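Long-range contact in conserved hypothetical protein (Staphylococcus aureus subsp. aureus, PDB 2AP3), which is of unknown function but belongs to a family of putative cell-wall binding lipoproteins and folds as a long, mostly helical bundle: residues Y136-N141 with E168-K173. Sequence-based numbering, arbitrary orientation.
Sequences YKKAVN and EQNYKK
N170 fits against A139, the pair whose CA atoms are nearest across the two segments, 5.1 Å apart. N170 CB rests on A139 CA at 3.9 Å. The side chains of K138 and N170 cross at about a right angle, and K138 CE lies 3.1 Å from N170 OD1. The other end of the amide, ND2, donates a hydrogen bond to S142 OG, one turn beyond K138, which fixes the rotation of the group. Y171 reaches across the interface and lays one ring face over the methyl of A139. This is a CH-pi contact: A139 CB sits 3.9 Å from the centroid of the Y171 ring, 17° off the normal. Y171 OH is held by a hydrogen bond to E143. K173 slants across the end of K138, its chain bent at chi3 (-71°), which helps bring K173 NZ to 3.5 Å from K138 CE. K138 NZ and K173 NZ are 4.4 Å apart, and the like charges probably repel mildly. Between 136-141 and 168-173 the axes come within 8.8 Å and run antiparallel (161°). The segments lie on consecutive helices 109-150 and 157-195, which form a helical hairpin. Y136 and V140 leave the backbone away from this interface, and their side chains touch helix 61-96.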
ATOM      1  N   TYR A 136      -0.680  -2.770  -8.494  1.00 12.66           N
ATOM      2  CA  TYR A 136      -1.654  -3.711  -7.979  1.00 12.42           C
ATOM      3  C   TYR A 136      -2.924  -3.678  -8.831  1.00 12.04           C
ATOM      4  O   TYR A 136      -3.411  -4.729  -9.272  1.00 12.11           O
ATOM      5  CB  TYR A 136      -1.982  -3.407  -6.502  1.00 12.91           C
ATOM      6  CG  TYR A 136      -3.052  -4.332  -5.970  1.00 12.33           C
ATOM      7  CD1 TYR A 136      -2.776  -5.685  -5.759  1.00 15.73           C
ATOM      8  CD2 TYR A 136      -4.354  -3.873  -5.740  1.00 13.83           C
ATOM      9  CE1 TYR A 136      -3.763  -6.564  -5.315  1.00 15.09           C
ATOM     10  CE2 TYR A 136      -5.369  -4.761  -5.282  1.00 14.52           C
ATOM     11  CZ  TYR A 136      -5.052  -6.092  -5.058  1.00 13.53           C
ATOM     12  OH  TYR A 136      -6.043  -6.962  -4.615  1.00 14.02           O
ATOM     13  N   LYS A 137      -3.458  -2.476  -9.075  1.00 11.20           N
ATOM     14  CA  LYS A 137      -4.657  -2.359  -9.925  1.00 11.63           C
ATOM     15  C   LYS A 137      -4.457  -2.933 -11.339  1.00 11.51           C
ATOM     16  O   LYS A 137      -5.349  -3.608 -11.876  1.00 12.80           O
ATOM     17  CB  LYS A 137      -5.128  -0.913  -9.984  1.00 11.38           C
ATOM     18  CG  LYS A 137      -5.647  -0.436  -8.644  1.00 13.70           C
ATOM     19  CD  LYS A 137      -6.298   0.963  -8.763  1.00 20.05           C
ATOM     20  CE  LYS A 137      -5.290   2.043  -8.851  1.00 23.50           C
ATOM     21  NZ  LYS A 137      -6.027   3.353  -8.759  1.00 17.53           N
ATOM     22  N   LYS A 138      -3.280  -2.706 -11.912  1.00 11.75           N
ATOM     23  CA  LYS A 138      -3.003  -3.227 -13.246  1.00 11.27           C
ATOM     24  C   LYS A 138      -3.079  -4.752 -13.208  1.00 12.19           C
ATOM     25  O   LYS A 138      -3.670  -5.381 -14.083  1.00 12.49           O
ATOM     26  CB  LYS A 138      -1.628  -2.749 -13.725  1.00 11.23           C
ATOM     27  CG  LYS A 138      -1.349  -3.102 -15.147  1.00 14.26           C
ATOM     28  CD  LYS A 138       0.077  -2.749 -15.498  1.00 17.34           C
ATOM     29  CE  LYS A 138       0.425  -3.202 -16.877  1.00 20.94           C
ATOM     30  NZ  LYS A 138      -0.219  -2.340 -17.868  1.00 23.37           N
ATOM     31  N   ALA A 139      -2.473  -5.331 -12.176  1.00 11.52           N
ATOM     32  CA  ALA A 139      -2.448  -6.800 -12.067  1.00 12.46           C
ATOM     33  C   ALA A 139      -3.879  -7.361 -11.937  1.00 11.38           C
ATOM     34  O   ALA A 139      -4.273  -8.271 -12.684  1.00 12.08           O
ATOM     35  CB  ALA A 139      -1.584  -7.216 -10.896  1.00 12.85           C
ATOM     36  N   VAL A 140      -4.671  -6.829 -11.004  1.00 11.84           N
ATOM     37  CA  VAL A 140      -6.039  -7.349 -10.764  1.00 11.39           C
ATOM     38  C   VAL A 140      -6.927  -7.100 -11.972  1.00 11.09           C
ATOM     39  O   VAL A 140      -7.681  -7.990 -12.394  1.00 11.46           O
ATOM     40  CB  VAL A 140      -6.664  -6.761  -9.478  1.00 11.37           C
ATOM     41  CG1 VAL A 140      -8.060  -7.300  -9.281  1.00 12.88           C
ATOM     42  CG2 VAL A 140      -5.799  -7.093  -8.294  1.00 12.68           C
ATOM     43  N   ASN A 141      -6.778  -5.933 -12.590  1.00 12.08           N
ATOM     44  CA  ASN A 141      -7.486  -5.681 -13.828  1.00 12.54           C
ATOM     45  C   ASN A 141      -7.115  -6.658 -14.938  1.00 12.60           C
ATOM     46  O   ASN A 141      -7.994  -7.052 -15.699  1.00 13.30           O
ATOM     47  CB  ASN A 141      -7.326  -4.233 -14.255  1.00 12.15           C
ATOM     48  CG  ASN A 141      -8.289  -3.304 -13.509  1.00 12.37           C
ATOM     49  OD1 ASN A 141      -7.884  -2.351 -12.801  1.00 14.84           O
ATOM     50  ND2 ASN A 141      -9.568  -3.574 -13.660  1.00 10.70           N
ATOM     51  N   GLU A 168       1.110 -12.651 -15.550  1.00 18.09           N
ATOM     52  CA  GLU A 168       2.430 -12.967 -15.008  1.00 19.04           C
ATOM     53  C   GLU A 168       3.357 -11.771 -15.009  1.00 18.19           C
ATOM     54  O   GLU A 168       4.025 -11.509 -14.012  1.00 18.37           O
ATOM     55  CB  GLU A 168       3.104 -14.112 -15.771  1.00 20.23           C
ATOM     56  CG  GLU A 168       2.622 -15.471 -15.340  1.00 24.48           C
ATOM     57  CD  GLU A 168       3.410 -16.617 -15.959  1.00 29.33           C
ATOM     58  OE1 GLU A 168       3.006 -17.770 -15.707  1.00 32.48           O
ATOM     59  OE2 GLU A 168       4.418 -16.378 -16.681  1.00 30.63           O
ATOM     60  N   GLN A 169       3.409 -11.051 -16.127  1.00 17.24           N
ATOM     61  CA  GLN A 169       4.341  -9.930 -16.241  1.00 17.29           C
ATOM     62  C   GLN A 169       3.956  -8.814 -15.257  1.00 16.81           C
ATOM     63  O   GLN A 169       4.817  -8.165 -14.623  1.00 16.36           O
ATOM     64  CB  GLN A 169       4.382  -9.373 -17.665  1.00 18.02           C
ATOM     65  CG  GLN A 169       5.454  -8.303 -17.844  1.00 21.48           C
ATOM     66  CD  GLN A 169       6.798  -8.747 -17.278  1.00 26.81           C
ATOM     67  OE1 GLN A 169       7.354  -9.767 -17.696  1.00 29.94           O
ATOM     68  NE2 GLN A 169       7.318  -7.990 -16.308  1.00 28.28           N
ATOM     69  N   ASN A 170       2.654  -8.602 -15.133  1.00 15.75           N
ATOM     70  CA  ASN A 170       2.143  -7.604 -14.211  1.00 15.89           C
ATOM     71  C   ASN A 170       2.467  -7.928 -12.778  1.00 15.78           C
ATOM     72  O   ASN A 170       2.750  -7.020 -11.984  1.00 14.86           O
ATOM     73  CB  ASN A 170       0.642  -7.417 -14.416  1.00 15.71           C
ATOM     74  CG  ASN A 170       0.328  -6.803 -15.751  1.00 14.70           C
ATOM     75  OD1 ASN A 170       1.202  -6.211 -16.402  1.00 15.87           O
ATOM     76  ND2 ASN A 170      -0.919  -6.937 -16.177  1.00 16.09           N
ATOM     77  N   TYR A 171       2.469  -9.223 -12.454  1.00 16.78           N
ATOM     78  CA  TYR A 171       2.844  -9.638 -11.095  1.00 17.95           C
ATOM     79  C   TYR A 171       4.352  -9.514 -10.847  1.00 18.30           C
ATOM     80  O   TYR A 171       4.755  -9.219  -9.718  1.00 18.19           O
ATOM     81  CB  TYR A 171       2.280 -11.015 -10.731  1.00 18.86           C
ATOM     82  CG  TYR A 171       0.863 -10.893 -10.231  1.00 19.34           C
ATOM     83  CD1 TYR A 171       0.602 -10.327  -8.990  1.00 21.64           C
ATOM     84  CD2 TYR A 171      -0.219 -11.263 -11.022  1.00 20.67           C
ATOM     85  CE1 TYR A 171      -0.699 -10.171  -8.531  1.00 19.97           C
ATOM     86  CE2 TYR A 171      -1.514 -11.118 -10.579  1.00 20.14           C
ATOM     87  CZ  TYR A 171      -1.753 -10.571  -9.320  1.00 22.54           C
ATOM     88  OH  TYR A 171      -3.043 -10.412  -8.864  1.00 22.66           O
ATOM     89  N   LYS A 172       5.168  -9.696 -11.887  1.00 18.09           N
ATOM     90  CA  LYS A 172       6.624  -9.507 -11.777  1.00 18.83           C
ATOM     91  C   LYS A 172       6.884  -8.057 -11.427  1.00 18.33           C
ATOM     92  O   LYS A 172       7.661  -7.749 -10.529  1.00 19.04           O
ATOM     93  CB  LYS A 172       7.357  -9.854 -13.076  1.00 19.00           C
ATOM     94  CG  LYS A 172       7.559 -11.353 -13.339  1.00 20.26           C
ATOM     95  CD  LYS A 172       8.368 -11.552 -14.604  1.00 20.56           C
ATOM     96  CE  LYS A 172       8.198 -12.986 -15.153  1.00 24.18           C
ATOM     97  NZ  LYS A 172       9.253 -13.942 -14.712  1.00 26.70           N
ATOM     98  N   LYS A 173       6.210  -7.168 -12.144  1.00 17.68           N
ATOM     99  CA  LYS A 173       6.329  -5.748 -11.894  1.00 17.81           C
ATOM    100  C   LYS A 173       5.799  -5.360 -10.510  1.00 17.10           C
ATOM    101  O   LYS A 173       6.395  -4.508  -9.829  1.00 17.04           O
ATOM    102  CB  LYS A 173       5.603  -4.983 -12.983  1.00 18.52           C
ATOM    103  CG  LYS A 173       6.216  -5.128 -14.372  1.00 21.50           C
ATOM    104  CD  LYS A 173       5.751  -3.978 -15.263  1.00 27.39           C
ATOM    105  CE  LYS A 173       4.273  -4.083 -15.650  1.00 30.19           C
ATOM    106  NZ  LYS A 173       3.689  -2.718 -15.840  1.00 28.24           N
TER